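N-acetylmuramoyl-L-alanine amidase domain-containing protein SAOUHSC_02979 (Staphylococcus aureus, PDB 5T1Q) probably cleaves bacterial cell-wall peptidoglycan, with this chain carrying a glucosaminidase-like module followed by a C-terminal CHAP amidase or peptidase module. Local coordinates at residues A[103-108]-A[118-123]; A[164-169]-A[186-191]; A[329-334]-A[339-344]. One frame throughout, in Å; residues are numbered along the deposited sequence.

Contact 1. Residues A[103-108]-A[118-123]; sequences SPNHNL and NSVPFN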
# COMPACT_ATOMS: atom_id res chain seq x y z
N SER A 103 9.19 16.38 -0.67
CA SER A 103 10.22 17.14 -1.36
C SER A 103 11.32 16.21 -1.88
O SER A 103 11.68 15.26 -1.20
CB SER A 103 10.84 18.20 -0.43
OG SER A 103 11.89 18.91 -1.07
N PRO A 104 11.85 16.46 -3.09
CA PRO A 104 11.47 17.59 -3.96
C PRO A 104 10.51 17.19 -5.08
O PRO A 104 10.38 17.93 -6.05
CB PRO A 104 12.82 17.99 -4.55
CG PRO A 104 13.53 16.68 -4.69
CD PRO A 104 13.14 15.88 -3.47
N ASN A 105 9.82 16.06 -4.95
CA ASN A 105 8.96 15.56 -6.03
C ASN A 105 7.50 16.03 -5.93
O ASN A 105 6.89 16.36 -6.95
CB ASN A 105 9.08 14.05 -6.08
CG ASN A 105 10.51 13.60 -6.35
OD1 ASN A 105 11.20 14.17 -7.19
ND2 ASN A 105 10.95 12.58 -5.63
N HIS A 106 6.95 16.03 -4.72
CA HIS A 106 5.60 16.56 -4.44
C HIS A 106 4.43 15.95 -5.26
O HIS A 106 3.36 16.56 -5.35
CB HIS A 106 5.60 18.09 -4.62
CG HIS A 106 6.64 18.81 -3.81
ND1 HIS A 106 7.80 19.32 -4.36
CD2 HIS A 106 6.68 19.13 -2.49
CE1 HIS A 106 8.51 19.91 -3.42
NE2 HIS A 106 7.86 19.81 -2.28
N ASN A 107 4.62 14.76 -5.82
CA ASN A 107 3.59 14.09 -6.64
C ASN A 107 2.73 13.23 -5.70
O ASN A 107 3.12 12.14 -5.29
CB ASN A 107 4.30 13.27 -7.72
CG ASN A 107 3.35 12.65 -8.74
OD1 ASN A 107 2.14 12.56 -8.53
ND2 ASN A 107 3.91 12.23 -9.86
N LEU A 108 1.54 13.73 -5.38
CA LEU A 108 0.64 13.08 -4.45
C LEU A 108 -0.28 12.02 -5.04
O LEU A 108 -0.84 11.21 -4.29
CB LEU A 108 -0.26 14.12 -3.79
CG LEU A 108 0.42 15.26 -3.05
CD1 LEU A 108 -0.66 16.12 -2.43
CD2 LEU A 108 1.38 14.73 -1.99
N ASN A 118 9.79 18.67 -16.01
CA ASN A 118 10.47 18.04 -14.87
C ASN A 118 9.88 16.65 -14.59
O ASN A 118 8.66 16.46 -14.60
CB ASN A 118 10.39 18.95 -13.64
CG ASN A 118 11.07 20.30 -13.86
OD1 ASN A 118 10.46 21.35 -13.66
ND2 ASN A 118 12.32 20.27 -14.32
N SER A 119 10.75 15.69 -14.32
CA SER A 119 10.35 14.32 -14.12
C SER A 119 11.29 13.60 -13.14
O SER A 119 12.43 14.06 -12.91
CB SER A 119 10.34 13.62 -15.48
OG SER A 119 9.62 12.41 -15.44
N VAL A 120 10.82 12.51 -12.54
CA VAL A 120 11.62 11.72 -11.59
C VAL A 120 11.33 10.21 -11.76
O VAL A 120 10.16 9.80 -11.75
CB VAL A 120 11.38 12.15 -10.12
CG1 VAL A 120 9.94 11.87 -9.68
CG2 VAL A 120 12.37 11.46 -9.18
N PRO A 121 12.39 9.40 -11.93
CA PRO A 121 12.19 7.95 -12.11
C PRO A 121 11.93 7.18 -10.81
O PRO A 121 12.62 7.39 -9.81
CB PRO A 121 13.51 7.50 -12.75
CG PRO A 121 14.52 8.46 -12.24
CD PRO A 121 13.80 9.78 -12.15
N PHE A 122 10.93 6.31 -10.84
CA PHE A 122 10.58 5.47 -9.68
C PHE A 122 10.16 4.09 -10.10
O PHE A 122 9.59 3.90 -11.18
CB PHE A 122 9.41 6.06 -8.88
CG PHE A 122 9.82 7.02 -7.81
CD1 PHE A 122 10.03 8.36 -8.10
CD2 PHE A 122 9.98 6.59 -6.51
CE1 PHE A 122 10.40 9.25 -7.10
CE2 PHE A 122 10.36 7.46 -5.51
CZ PHE A 122 10.57 8.80 -5.81
N ASN A 123 10.48 3.13 -9.24
CA ASN A 123 10.01 1.77 -9.40
C ASN A 123 8.58 1.81 -8.87
O ASN A 123 8.32 2.43 -7.84
CB ASN A 123 10.89 0.79 -8.64
CG ASN A 123 12.28 0.72 -9.22
OD1 ASN A 123 12.45 0.52 -10.43
ND2 ASN A 123 13.28 0.88 -8.38
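N105 reaches from the loop between helix 82-93 and strand 119-128 to that strand, and its amide faces V120 with OD1 and the edge of F122 with ND2. The contact lays a loop of the glucosaminidase-like module against its two-stranded hairpin, 119-128 with 131-140. V120 and F122, two residues apart, both point toward the loop. The backbones stay well separated, with the CA atoms of N105 and V120 7.3 Å apart, so side chains alone bridge the gap.

Each half of the amide has its own neighbour. N105 OD1 rests against the branched end of V120, 3.6 Å from V120 CG2 and equally close to CB and CG1, the two side chains crossing almost at right angles. V120 holds CG1 between its backbone N and carbonyl carbon (chi1 65°), which spreads both methyls toward the amide; a beta-branched residue suits a strand and gives a short, broad apolar surface here. N105 ND2 lies near the plane of the F122 ring and so meets its rim, 3.7 Å from F122 CE1 and 3.8 Å from F122 CZ; the amide is turned 86° to the ring. A flat aromatic suits F122, whose edge meets N105 while it also touches F139 of strand 131-140.

None of these contacts is a hydrogen bond. The buried amide finds its polar partners outside the two segments: OD1 accepts from K141 NZ and ND2 donates to A99 O. Asparagine suits the place because its short polar group can serve both while lying against carbon. The chemistry thus implies an amide whose orientation is probably set by K141 and A99, with V120 and F122 supplying shape and van der Waals contact.

Contact 2. Residues A[164-169]-A[186-191]; sequences RTIYKP and SKTYAT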
# COMPACT_ATOMS: atom_id res chain seq x y z
N ARG A 164 -10.08 11.76 -24.63
CA ARG A 164 -10.26 12.96 -23.79
C ARG A 164 -11.26 12.79 -22.65
O ARG A 164 -11.20 13.52 -21.65
CB ARG A 164 -10.67 14.17 -24.66
CG ARG A 164 -9.57 14.66 -25.60
CD ARG A 164 -8.43 15.23 -24.77
NE ARG A 164 -7.15 15.34 -25.47
CZ ARG A 164 -5.97 15.49 -24.85
NH1 ARG A 164 -5.89 15.54 -23.51
NH2 ARG A 164 -4.86 15.58 -25.57
N THR A 165 -12.17 11.83 -22.79
CA THR A 165 -13.18 11.58 -21.77
C THR A 165 -12.89 10.30 -20.98
O THR A 165 -13.81 9.72 -20.38
CB THR A 165 -14.57 11.50 -22.42
OG1 THR A 165 -14.59 10.43 -23.36
CG2 THR A 165 -14.90 12.81 -23.13
N ILE A 166 -11.63 9.87 -20.94
CA ILE A 166 -11.27 8.65 -20.23
C ILE A 166 -11.69 8.68 -18.75
O ILE A 166 -12.06 7.65 -18.21
CB ILE A 166 -9.75 8.32 -20.36
CG1 ILE A 166 -9.46 6.90 -19.86
CG2 ILE A 166 -8.90 9.37 -19.66
CD1 ILE A 166 -8.01 6.47 -19.96
N TYR A 167 -11.68 9.85 -18.12
CA TYR A 167 -12.10 9.99 -16.72
C TYR A 167 -13.43 10.74 -16.56
O TYR A 167 -13.80 11.09 -15.44
CB TYR A 167 -11.00 10.68 -15.89
CG TYR A 167 -9.69 9.93 -15.90
CD1 TYR A 167 -9.59 8.64 -15.37
CD2 TYR A 167 -8.53 10.51 -16.41
CE1 TYR A 167 -8.39 7.95 -15.38
CE2 TYR A 167 -7.32 9.83 -16.41
CZ TYR A 167 -7.25 8.54 -15.90
OH TYR A 167 -6.06 7.84 -15.90
N LYS A 168 -14.14 10.96 -17.66
CA LYS A 168 -15.43 11.65 -17.62
C LYS A 168 -16.44 10.95 -16.69
O LYS A 168 -17.17 11.62 -15.97
CB LYS A 168 -16.02 11.86 -19.03
CG LYS A 168 -17.34 12.63 -19.04
CD LYS A 168 -17.83 12.95 -20.45
CE LYS A 168 -19.17 13.66 -20.38
NZ LYS A 168 -19.67 14.12 -21.70
N PRO A 169 -16.49 9.59 -16.69
CA PRO A 169 -17.39 8.88 -15.76
C PRO A 169 -17.13 9.09 -14.25
O PRO A 169 -17.95 8.66 -13.44
CB PRO A 169 -17.18 7.41 -16.13
CG PRO A 169 -16.77 7.44 -17.57
CD PRO A 169 -15.92 8.67 -17.70
N SER A 186 -10.98 1.91 -11.69
CA SER A 186 -10.55 0.51 -11.67
C SER A 186 -9.62 0.06 -12.80
O SER A 186 -8.70 -0.71 -12.56
CB SER A 186 -11.79 -0.40 -11.67
OG SER A 186 -11.45 -1.77 -11.61
N LYS A 187 -9.86 0.52 -14.02
CA LYS A 187 -9.05 0.08 -15.17
C LYS A 187 -8.45 1.20 -16.00
O LYS A 187 -7.76 0.94 -16.97
CB LYS A 187 -9.88 -0.89 -16.03
CG LYS A 187 -10.03 -2.25 -15.35
CD LYS A 187 -11.24 -3.06 -15.77
CE LYS A 187 -11.42 -4.24 -14.80
NZ LYS A 187 -12.66 -5.02 -15.02
N THR A 188 -8.66 2.44 -15.57
CA THR A 188 -8.17 3.60 -16.30
C THR A 188 -7.02 4.33 -15.59
O THR A 188 -6.35 5.16 -16.21
CB THR A 188 -9.32 4.59 -16.53
OG1 THR A 188 -9.88 4.95 -15.26
CG2 THR A 188 -10.40 3.96 -17.39
N TYR A 189 -6.81 4.03 -14.31
CA TYR A 189 -5.81 4.73 -13.52
C TYR A 189 -4.70 3.83 -12.99
O TYR A 189 -3.55 4.27 -12.89
CB TYR A 189 -6.49 5.41 -12.35
CG TYR A 189 -5.71 6.59 -11.80
CD1 TYR A 189 -5.89 7.86 -12.34
CD2 TYR A 189 -4.80 6.43 -10.76
CE1 TYR A 189 -5.19 8.94 -11.84
CE2 TYR A 189 -4.09 7.51 -10.26
CZ TYR A 189 -4.29 8.77 -10.81
OH TYR A 189 -3.61 9.85 -10.33
N ALA A 190 -5.04 2.59 -12.64
CA ALA A 190 -4.09 1.63 -12.08
C ALA A 190 -4.36 0.21 -12.54
O ALA A 190 -5.44 -0.11 -13.03
CB ALA A 190 -4.13 1.69 -10.56
N THR A 191 -3.35 -0.64 -12.37
CA THR A 191 -3.46 -2.06 -12.74
C THR A 191 -3.98 -2.89 -11.56
O THR A 191 -4.50 -4.00 -11.74
CB THR A 191 -2.10 -2.60 -13.18
OG1 THR A 191 -1.16 -2.40 -12.12
CG2 THR A 191 -1.61 -1.87 -14.41
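I166 and T188 mark the closest backbone approach, with CA atoms 7.1 Å apart, between a turn leading into a short 3-10 segment and a non-regular stretch after helix 178-185, both in the predominantly helical glucosaminidase-like module, whose fold is related to that of lysozyme. Residues 164-169 include a type I beta turn from T165 to K168, closed by the bond from K168 N to T165 O (3.0 Å). Residues 186-191 lead toward helix 195-205.

The turn presents two adjacent side chains to T188. I166 lays its apolar chain alongside the threonine, I166 CG1 lying 4.0 Å from T188 CG2, while I166 CG2 covers one face of the Y167 ring. Y167 has the length needed to span the gap: with CG anti to its own carbonyl carbon (chi1 -59°), the ring runs past T188. Threonine serves both: its methyl meets I166, and its OG1 lies at the Y167 ring edge, 3.4 Å from Y167 CE1, hydrogen-bonded to H184 O.

Y189 crosses Y167 at about a right angle, their ring planes inclined at 60° in an oblique pair with Y189 CD1 3.9 Å from Y167 CZ. The Y189 hydroxyl continues to F109 O, and N3 ND2 also bonds to T188 O. That same carbonyl receives the one hydrogen bond between the segments: Y167 OH donates to T188 O at 2.7 Å, approaching from above the carbonyl plane, 43° out of it.

Contact 3. Residues A[329-334]-A[339-344]; sequences ISESNV and IISHRT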
# COMPACT_ATOMS: atom_id res chain seq x y z
N ILE A 329 0.43 -17.44 10.80
CA ILE A 329 1.34 -16.42 10.36
C ILE A 329 0.61 -15.27 9.67
O ILE A 329 -0.47 -15.46 9.14
CB ILE A 329 2.40 -16.97 9.36
CG1 ILE A 329 1.75 -17.54 8.10
CG2 ILE A 329 3.23 -18.04 10.03
CD1 ILE A 329 2.71 -17.95 7.00
N SER A 330 1.23 -14.08 9.69
CA SER A 330 0.73 -12.93 8.98
C SER A 330 1.87 -12.50 8.03
O SER A 330 3.07 -12.68 8.31
CB SER A 330 0.28 -11.80 9.92
OG SER A 330 1.35 -11.27 10.67
N GLU A 331 1.50 -11.91 6.90
CA GLU A 331 2.46 -11.58 5.86
C GLU A 331 1.86 -10.55 4.92
O GLU A 331 0.68 -10.26 5.02
CB GLU A 331 2.80 -12.87 5.10
CG GLU A 331 1.54 -13.57 4.59
CD GLU A 331 1.73 -15.02 4.23
OE1 GLU A 331 2.88 -15.50 4.12
OE2 GLU A 331 0.69 -15.71 4.05
N SER A 332 2.67 -10.00 4.03
CA SER A 332 2.21 -9.02 3.07
C SER A 332 2.54 -9.46 1.66
O SER A 332 3.47 -10.23 1.44
CB SER A 332 2.87 -7.67 3.32
OG SER A 332 4.28 -7.76 3.09
N ASN A 333 1.77 -8.93 0.72
CA ASN A 333 1.93 -9.14 -0.71
C ASN A 333 1.94 -10.58 -1.25
O ASN A 333 2.60 -10.85 -2.25
CB ASN A 333 3.09 -8.27 -1.26
CG ASN A 333 2.72 -6.78 -1.33
OD1 ASN A 333 2.06 -6.24 -0.44
ND2 ASN A 333 3.14 -6.12 -2.38
N VAL A 334 1.20 -11.50 -0.61
CA VAL A 334 1.03 -12.85 -1.16
C VAL A 334 -0.41 -13.03 -1.67
O VAL A 334 -0.63 -13.72 -2.65
CB VAL A 334 1.38 -14.01 -0.18
CG1 VAL A 334 2.73 -13.78 0.45
CG2 VAL A 334 0.31 -14.21 0.88
N ILE A 339 -1.66 -5.97 0.11
CA ILE A 339 -2.56 -6.69 0.99
C ILE A 339 -1.78 -7.45 2.06
O ILE A 339 -0.84 -8.17 1.75
CB ILE A 339 -3.39 -7.73 0.21
CG1 ILE A 339 -4.10 -7.09 -0.99
CG2 ILE A 339 -4.39 -8.43 1.13
CD1 ILE A 339 -5.08 -6.01 -0.63
N ILE A 340 -2.17 -7.25 3.31
CA ILE A 340 -1.65 -7.98 4.44
C ILE A 340 -2.65 -9.12 4.66
O ILE A 340 -3.84 -8.87 4.73
CB ILE A 340 -1.59 -7.07 5.68
CG1 ILE A 340 -0.54 -5.98 5.46
CG2 ILE A 340 -1.26 -7.88 6.93
CD1 ILE A 340 -0.66 -4.85 6.46
N SER A 341 -2.15 -10.36 4.69
CA SER A 341 -2.99 -11.56 4.85
C SER A 341 -2.39 -12.51 5.90
O SER A 341 -1.32 -12.25 6.45
CB SER A 341 -3.14 -12.30 3.52
OG SER A 341 -1.88 -12.69 3.02
N HIS A 342 -3.09 -13.60 6.16
CA HIS A 342 -2.68 -14.52 7.21
C HIS A 342 -3.11 -15.92 6.84
O HIS A 342 -4.07 -16.11 6.09
CB HIS A 342 -3.38 -14.17 8.54
CG HIS A 342 -3.94 -12.78 8.59
ND1 HIS A 342 -5.27 -12.51 8.35
CD2 HIS A 342 -3.36 -11.59 8.85
CE1 HIS A 342 -5.48 -11.21 8.45
NE2 HIS A 342 -4.33 -10.63 8.75
N ARG A 343 -2.45 -16.91 7.42
CA ARG A 343 -2.81 -18.30 7.17
C ARG A 343 -2.19 -19.20 8.21
O ARG A 343 -1.40 -18.76 9.01
CB ARG A 343 -2.37 -18.74 5.75
CG ARG A 343 -0.89 -18.56 5.46
CD ARG A 343 -0.59 -18.83 3.98
NE ARG A 343 0.76 -18.40 3.65
CZ ARG A 343 1.77 -19.17 3.23
NH1 ARG A 343 1.63 -20.47 3.00
NH2 ARG A 343 2.95 -18.59 2.97
N THR A 344 -2.56 -20.48 8.15
CA THR A 344 -2.04 -21.49 9.03
C THR A 344 -1.14 -22.45 8.24
O THR A 344 -1.51 -22.91 7.17
CB THR A 344 -3.18 -22.31 9.67
OG1 THR A 344 -3.94 -21.46 10.51
CG2 THR A 344 -2.65 -23.50 10.50
O HOH W 1 -1.85 -15.24 3.15
O HOH W 2 -0.74 -10.89 1.47
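Backbone hydrogen bonds join I329 to R343 and E331 to S341 in an antiparallel beta hairpin of the CHAP module. Within both pairs N and O bond reciprocally; the bond from I329 N to R343 O is 2.9 Å long and almost linear. N333 N adds a bond to I339 O near the turn. At the non-hydrogen-bonded pairs, S330 with H342 and S332 with I340, the serine hydroxyls bond away from the hairpin, S330 OG to E319 and Y256, S332 OG to G251 O.

The ionic contact lies on the face carrying E331 and R343. R343 turns the NE/NH2 side of its guanidinium to the carboxylate: NE bonds to E331 OE2 at 2.7 Å, and R343 NH2 to E331 OE1 at a longer 3.3 Å. Both oxygens use their syn lone pairs, and the two planes lie only 17° apart. Each residue sets CG between its backbone N and carbonyl carbon (chi1 54° for E331, 56° for R343) and extends beyond it. I329 CD1 lies over one face of the guanidinium.

Two waters bridge the strands through S341 OG, one donating to E331 OE2, the other linking V334 N and I339 O.

E331 OE1 additionally hydrogen-bonds H314 NE2. With C253, these residues match a Cys-His-Glu arrangement, consistent with CHAP catalytic centres. R343 would hold the carboxylate nearly coplanar with its guanidinium and probably help point OE1 at H314.

Overall arrangement
Contacts 1 and 2 belong to the glucosaminidase-like module, with centres about 22 Å apart and nearest atoms about 7 Å apart; contact 3 belongs to the CHAP module. Its centre lies about 30 Å from each of the other two, though the nearest atoms come within about 11 Å, and contacts 1 and 3 fall on opposite sides of the chain's centre. The contacts follow one another along the sequence without interleaving. Contact 3 holds E331 of the probable Cys-His-Glu site, and the side chain of R343 comes within about 4 Å of a bound sodium ion. Around contacts 1 and 2, the loop of 103-108 continues to F109, whose carbonyl receives Y189 OH, indirectly connecting the two.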